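Local atomic coordinates of methylated RNA-binding protein 1 (Saccharomyces cerevisiae S288c, PDB entry 4RCM), a protein that recognises and binds RNAs carrying N6-methyladenosine and, by binding the 3'-UTR of PHO4 mRNA and decreasing its stability, regulates phosphate metabolism. Residues 106-120 and 147-161. Sequence-based numbering, arbitrary orientation.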
loop_
_atom_site.group_PDB
_atom_site.type_symbol
_atom_site.label_atom_id
_atom_site.label_comp_id
_atom_site.label_asym_id
_atom_site.label_seq_id
_atom_site.Cartn_x
_atom_site.Cartn_y
_atom_site.Cartn_z
ATOM N N TRP A 106 -0.441 -8.925 -1.857
ATOM C CA TRP A 106 -0.211 -7.949 -2.911
ATOM C C TRP A 106 -1.242 -8.260 -3.973
ATOM O O TRP A 106 -1.188 -9.334 -4.573
ATOM C CB TRP A 106 1.231 -8.067 -3.402
ATOM C CG TRP A 106 2.184 -7.319 -2.512
ATOM C CD1 TRP A 106 2.595 -7.675 -1.249
ATOM C CD2 TRP A 106 2.712 -6.015 -2.743
ATOM N NE1 TRP A 106 3.407 -6.706 -0.736
ATOM C CE2 TRP A 106 3.496 -5.675 -1.639
ATOM C CE3 TRP A 106 2.619 -5.116 -3.795
ATOM C CZ2 TRP A 106 4.190 -4.470 -1.552
ATOM C CZ3 TRP A 106 3.317 -3.921 -3.702
ATOM C CH2 TRP A 106 4.084 -3.610 -2.587
ATOM N N VAL A 107 -2.249 -7.415 -4.103
ATOM C CA VAL A 107 -3.328 -7.625 -5.100
ATOM C C VAL A 107 -2.928 -7.087 -6.478
ATOM O O VAL A 107 -3.261 -7.696 -7.492
ATOM C CB VAL A 107 -4.701 -7.028 -4.652
ATOM C CG1 VAL A 107 -5.248 -7.768 -3.443
ATOM C CG2 VAL A 107 -4.594 -5.542 -4.311
ATOM N N ILE A 108 -2.178 -5.978 -6.499
ATOM C CA ILE A 108 -1.707 -5.357 -7.756
ATOM C C ILE A 108 -0.221 -5.012 -7.735
ATOM O O ILE A 108 0.267 -4.399 -6.814
ATOM C CB ILE A 108 -2.490 -4.060 -8.102
ATOM C CG1 ILE A 108 -3.957 -4.356 -8.351
ATOM C CG2 ILE A 108 -1.887 -3.340 -9.353
ATOM C CD1 ILE A 108 -4.859 -3.141 -8.197
ATOM N N VAL A 109 0.507 -5.348 -8.819
ATOM C CA VAL A 109 1.937 -5.088 -8.861
ATOM C C VAL A 109 2.220 -4.518 -10.228
ATOM O O VAL A 109 2.116 -5.248 -11.202
ATOM C CB VAL A 109 2.773 -6.366 -8.672
ATOM C CG1 VAL A 109 4.265 -6.066 -8.807
ATOM C CG2 VAL A 109 2.482 -6.987 -7.325
ATOM N N ARG A 110 2.437 -3.199 -10.274
ATOM C CA ARG A 110 2.743 -2.460 -11.476
ATOM C C ARG A 110 2.994 -1.023 -11.048
ATOM O O ARG A 110 2.496 -0.574 -10.042
ATOM C CB ARG A 110 1.624 -2.494 -12.519
ATOM C CG ARG A 110 0.234 -2.025 -12.053
ATOM C CD ARG A 110 -0.118 -0.542 -12.297
ATOM N NE ARG A 110 0.246 -0.035 -13.635
ATOM C CZ ARG A 110 -0.559 0.070 -14.694
ATOM N NH1 ARG A 110 -1.830 -0.347 -14.678
ATOM N NH2 ARG A 110 -0.063 0.551 -15.809
ATOM N N ASP A 111 3.781 -0.314 -11.811
ATOM C CA ASP A 111 4.058 1.106 -11.503
ATOM C C ASP A 111 2.987 2.027 -12.098
ATOM O O ASP A 111 2.470 1.789 -13.161
ATOM C CB ASP A 111 5.436 1.509 -12.049
ATOM C CG ASP A 111 6.598 0.905 -11.251
ATOM O OD1 ASP A 111 6.419 0.281 -10.154
ATOM O OD2 ASP A 111 7.739 1.060 -11.738
ATOM N N ILE A 112 2.665 3.074 -11.388
ATOM C CA ILE A 112 1.922 4.174 -11.968
ATOM C C ILE A 112 2.882 5.386 -11.985
ATOM O O ILE A 112 3.500 5.686 -10.970
ATOM C CB ILE A 112 0.662 4.455 -11.144
ATOM C CG1 ILE A 112 -0.388 3.336 -11.329
ATOM C CG2 ILE A 112 0.110 5.844 -11.441
ATOM C CD1 ILE A 112 -0.874 3.024 -12.738
ATOM N N ASN A 113 3.017 6.080 -13.119
ATOM C CA ASN A 113 3.886 7.271 -13.154
ATOM C C ASN A 113 3.384 8.387 -12.210
ATOM O O ASN A 113 2.201 8.642 -12.164
ATOM C CB ASN A 113 3.995 7.805 -14.577
ATOM C CG ASN A 113 4.500 6.754 -15.557
ATOM O OD1 ASN A 113 5.385 5.947 -15.237
ATOM N ND2 ASN A 113 3.938 6.756 -16.758
ATOM N N ASN A 114 4.289 9.020 -11.455
ATOM C CA ASN A 114 3.932 10.176 -10.598
ATOM C C ASN A 114 3.161 11.233 -11.339
ATOM O O ASN A 114 2.260 11.883 -10.777
ATOM C CB ASN A 114 5.169 10.861 -10.021
ATOM C CG ASN A 114 5.746 10.125 -8.839
ATOM O OD1 ASN A 114 5.498 10.479 -7.670
ATOM N ND2 ASN A 114 6.535 9.095 -9.126
ATOM N N ARG A 115 3.535 11.432 -12.597
ATOM C CA ARG A 115 2.915 12.440 -13.439
ATOM C C ARG A 115 1.392 12.317 -13.390
ATOM O O ARG A 115 0.696 13.306 -13.185
ATOM C CB ARG A 115 3.419 12.312 -14.882
ATOM N N SER A 116 0.883 11.098 -13.570
ATOM C CA SER A 116 -0.570 10.853 -13.561
ATOM C C SER A 116 -1.197 10.628 -12.143
ATOM O O SER A 116 -2.408 10.489 -12.038
ATOM C CB SER A 116 -0.929 9.716 -14.544
ATOM O OG SER A 116 0.184 8.893 -14.798
ATOM N N LEU A 117 -0.399 10.622 -11.069
ATOM C CA LEU A 117 -0.957 10.648 -9.680
ATOM C C LEU A 117 -1.035 12.035 -9.007
ATOM O O LEU A 117 -1.615 12.175 -7.894
ATOM C CB LEU A 117 -0.145 9.725 -8.763
ATOM C CG LEU A 117 -0.367 8.229 -8.820
ATOM C CD1 LEU A 117 0.672 7.563 -7.913
ATOM C CD2 LEU A 117 -1.791 7.823 -8.432
ATOM N N LYS A 118 -0.447 13.054 -9.633
ATOM C CA LYS A 118 -0.448 14.409 -9.051
ATOM C C LYS A 118 -1.837 15.032 -8.952
ATOM O O LYS A 118 -2.116 15.823 -8.023
ATOM C CB LYS A 118 0.468 15.340 -9.853
ATOM C CG LYS A 118 1.943 15.187 -9.504
ATOM C CD LYS A 118 2.834 15.771 -10.597
ATOM C CE LYS A 118 4.289 15.782 -10.194
ATOM N NZ LYS A 118 5.068 16.553 -11.198
ATOM N N ARG A 119 -2.702 14.660 -9.898
ATOM C CA ARG A 119 -4.123 15.043 -9.901
ATOM C C ARG A 119 -4.877 14.836 -8.593
ATOM O O ARG A 119 -5.839 15.553 -8.339
ATOM C CB ARG A 119 -4.863 14.246 -10.983
ATOM N N PHE A 120 -4.490 13.835 -7.786
ATOM C CA PHE A 120 -5.254 13.475 -6.572
ATOM C C PHE A 120 -4.855 14.219 -5.327
ATOM O O PHE A 120 -3.763 14.003 -4.785
ATOM C CB PHE A 120 -5.112 11.997 -6.315
ATOM C CG PHE A 120 -5.595 11.175 -7.443
ATOM C CD1 PHE A 120 -6.944 10.869 -7.557
ATOM C CD2 PHE A 120 -4.734 10.763 -8.423
ATOM C CE1 PHE A 120 -7.402 10.127 -8.620
ATOM C CE2 PHE A 120 -5.182 10.021 -9.497
ATOM C CZ PHE A 120 -6.515 9.688 -9.598
ATOM N N ILE A 147 -8.070 5.756 -7.593
ATOM C CA ILE A 147 -6.682 5.342 -7.796
ATOM C C ILE A 147 -6.574 3.818 -8.097
ATOM O O ILE A 147 -5.823 3.410 -8.980
ATOM C CB ILE A 147 -5.734 5.813 -6.676
ATOM C CG1 ILE A 147 -5.723 7.347 -6.587
ATOM C CG2 ILE A 147 -4.291 5.416 -7.008
ATOM C CD1 ILE A 147 -5.314 7.885 -5.231
ATOM N N ILE A 148 -7.336 2.980 -7.393
ATOM C CA ILE A 148 -7.360 1.541 -7.730
ATOM C C ILE A 148 -7.696 1.367 -9.199
ATOM O O ILE A 148 -7.064 0.554 -9.868
ATOM C CB ILE A 148 -8.364 0.735 -6.877
ATOM C CG1 ILE A 148 -7.903 0.718 -5.432
ATOM C CG2 ILE A 148 -8.490 -0.688 -7.373
ATOM C CD1 ILE A 148 -6.616 -0.094 -5.202
ATOM N N ASN A 149 -8.651 2.162 -9.709
ATOM C CA ASN A 149 -9.113 1.986 -11.090
ATOM C C ASN A 149 -8.053 2.342 -12.108
ATOM O O ASN A 149 -7.975 1.720 -13.202
ATOM C CB ASN A 149 -10.408 2.766 -11.368
ATOM C CG ASN A 149 -11.638 2.118 -10.742
ATOM O OD1 ASN A 149 -11.719 0.874 -10.590
ATOM N ND2 ASN A 149 -12.582 2.946 -10.330
ATOM N N LEU A 150 -7.211 3.311 -11.758
ATOM C CA LEU A 150 -6.047 3.628 -12.597
ATOM C C LEU A 150 -5.048 2.468 -12.538
ATOM O O LEU A 150 -4.493 2.064 -13.553
ATOM C CB LEU A 150 -5.431 4.967 -12.159
ATOM C CG LEU A 150 -4.260 5.566 -12.901
ATOM C CD1 LEU A 150 -4.653 6.070 -14.298
ATOM C CD2 LEU A 150 -3.627 6.707 -12.086
ATOM N N PHE A 151 -4.852 1.900 -11.354
ATOM C CA PHE A 151 -3.917 0.777 -11.204
ATOM C C PHE A 151 -4.381 -0.461 -12.019
ATOM O O PHE A 151 -3.531 -1.238 -12.490
ATOM C CB PHE A 151 -3.702 0.394 -9.713
ATOM C CG PHE A 151 -2.537 1.104 -9.037
ATOM C CD1 PHE A 151 -1.219 0.586 -9.124
ATOM C CD2 PHE A 151 -2.734 2.245 -8.279
ATOM C CE1 PHE A 151 -0.132 1.217 -8.498
ATOM C CE2 PHE A 151 -1.653 2.902 -7.662
ATOM C CZ PHE A 151 -0.348 2.374 -7.757
ATOM N N LYS A 152 -5.707 -0.647 -12.134
ATOM C CA LYS A 152 -6.324 -1.782 -12.858
ATOM C C LYS A 152 -6.269 -1.612 -14.376
ATOM O O LYS A 152 -6.702 -2.490 -15.117
ATOM C CB LYS A 152 -7.818 -1.986 -12.432
ATOM C CG LYS A 152 -8.015 -2.749 -11.140
ATOM C CD LYS A 152 -9.372 -2.492 -10.491
ATOM C CE LYS A 152 -10.285 -3.695 -10.388
ATOM N NZ LYS A 152 -11.670 -3.380 -9.907
ATOM N N THR A 153 -5.820 -0.467 -14.872
ATOM C CA THR A 153 -5.859 -0.265 -16.313
ATOM C C THR A 153 -4.762 -1.083 -17.001
ATOM O O THR A 153 -3.588 -0.987 -16.642
ATOM C CB THR A 153 -5.701 1.196 -16.690
ATOM O OG1 THR A 153 -6.713 1.959 -16.031
ATOM C CG2 THR A 153 -5.834 1.381 -18.236
ATOM N N GLN A 154 -5.150 -1.854 -18.012
ATOM C CA GLN A 154 -4.223 -2.720 -18.728
ATOM C C GLN A 154 -3.495 -1.881 -19.785
ATOM O O GLN A 154 -3.725 -2.065 -20.961
ATOM C CB GLN A 154 -4.983 -3.893 -19.379
ATOM C CG GLN A 154 -5.721 -3.554 -20.672
ATOM N N ASP A 155 -2.651 -0.935 -19.340
ATOM C CA ASP A 155 -1.969 0.019 -20.247
ATOM C C ASP A 155 -0.916 -0.696 -21.055
ATOM O O ASP A 155 -0.242 -1.617 -20.551
ATOM C CB ASP A 155 -1.261 1.124 -19.457
ATOM C CG ASP A 155 -2.219 2.059 -18.742
ATOM O OD1 ASP A 155 -2.942 2.774 -19.448
ATOM O OD2 ASP A 155 -2.239 2.096 -17.478
ATOM N N SER A 156 -0.703 -0.240 -22.289
ATOM C CA SER A 156 0.225 -0.932 -23.179
ATOM C C SER A 156 1.701 -0.779 -22.743
ATOM O O SER A 156 2.530 -1.642 -23.040
ATOM C CB SER A 156 0.009 -0.494 -24.628
ATOM O OG SER A 156 -0.017 0.914 -24.759
ATOM N N ASP A 157 2.003 0.296 -22.007
ATOM C CA ASP A 157 3.356 0.552 -21.460
ATOM C C ASP A 157 3.581 -0.053 -20.050
ATOM O O ASP A 157 4.560 0.286 -19.382
ATOM C CB ASP A 157 3.620 2.091 -21.396
ATOM C CG ASP A 157 2.559 2.859 -20.563
ATOM O OD1 ASP A 157 1.680 2.222 -19.935
ATOM O OD2 ASP A 157 2.595 4.113 -20.537
ATOM N N ILE A 158 2.697 -0.937 -19.593
ATOM C CA ILE A 158 2.735 -1.337 -18.176
ATOM C C ILE A 158 4.096 -1.905 -17.773
ATOM O O ILE A 158 4.658 -2.690 -18.496
ATOM C CB ILE A 158 1.633 -2.354 -17.833
ATOM C CG1 ILE A 158 1.604 -2.627 -16.327
ATOM C CG2 ILE A 158 1.846 -3.662 -18.592
ATOM C CD1 ILE A 158 0.282 -3.233 -15.865
ATOM N N PHE A 159 4.580 -1.501 -16.586
ATOM C CA PHE A 159 5.872 -1.922 -16.046
ATOM C C PHE A 159 5.699 -2.261 -14.586
ATOM O O PHE A 159 4.910 -1.611 -13.869
ATOM C CB PHE A 159 6.946 -0.810 -16.179
ATOM C CG PHE A 159 8.341 -1.268 -15.837
ATOM C CD1 PHE A 159 9.105 -1.996 -16.765
ATOM C CD2 PHE A 159 8.897 -1.005 -14.577
ATOM C CE1 PHE A 159 10.398 -2.449 -16.436
ATOM C CE2 PHE A 159 10.189 -1.447 -14.245
ATOM C CZ PHE A 159 10.934 -2.174 -15.166
ATOM N N SER A 160 6.462 -3.240 -14.136
ATOM C CA SER A 160 6.485 -3.582 -12.698
ATOM C C SER A 160 7.874 -3.875 -12.104
ATOM O O SER A 160 8.853 -4.117 -12.834
ATOM C CB SER A 160 5.556 -4.770 -12.433
ATOM O OG SER A 160 6.148 -6.032 -12.654
ATOM N N PHE A 161 7.943 -3.886 -10.773
ATOM C CA PHE A 161 9.171 -4.281 -10.108
ATOM C C PHE A 161 9.432 -5.807 -10.177
ATOM O O PHE A 161 10.406 -6.287 -9.586
ATOM C CB PHE A 161 9.194 -3.795 -8.640
ATOM C CG PHE A 161 8.221 -4.511 -7.679
ATOM C CD1 PHE A 161 8.357 -5.862 -7.351
ATOM C CD2 PHE A 161 7.209 -3.793 -7.035
ATOM C CE1 PHE A 161 7.483 -6.467 -6.450
ATOM C CE2 PHE A 161 6.342 -4.398 -6.145
ATOM C CZ PHE A 161 6.471 -5.743 -5.864
HETATM O O HOH W 1 3.093 0.830 -15.402
HETATM O O HOH W 2 1.512 2.366 -17.024
HETATM O O HOH W 3 5.652 -2.424 -9.685
#
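Arg110, on the segment of strand 102-112 in the mixed sheet of this YTH domain, reaches across to the chain that leaves helix 141-151, and illustrates how one arginine can organise a C-terminal tail. Its CB lies against Ile158 CD1 and Phe159 O. CG, set between the backbone N and the carbonyl carbon (chi1 55°), lies between Phe151 O and Ile158 CD1, and further bends at chi2 and chi3 bring Arg110 CD to Phe151 CD1, 3.5 Å away. NE donates to the carbonyl of the next residue, Asp111 O, while Arg110 CZ is roofed by Ile158 CD1 at 3.6 Å, with Ile112 CD1 toward the rim of the opposite face. At the tip, Arg110 NH1 gives one proton to Thr153 O (2.7 Å), in the carbonyl plane. The other proton of Arg110 NH1 goes to Phe151 O (2.9 Å), above that carbonyl's plane. Arg110 NH2 forms a salt bridge with Asp155 OD2 at 3.1 Å, its hydrogen bond, bent and tilted from the guanidinium plane, meeting the anti lone pair. A lysine in its place would probably be unable to hold both carbonyls and Asp155 at once, leaving the turn after the helix less firmly fixed. Beside the guanidinium, Ile112 CG1 sits over the centre of the Phe151 ring; farther off, Ile147 CG1 does the same to Phe120. Toward the methyladenosine site, Phe161 turns its edge to the face of Trp106, whose NE1 bonds to Ser32, and offers its own face to Val109 CG1. Between these groups the backbones meet directly: Asp111 N donates to Phe159 O over 2.7 Å, nearly straight at 173°.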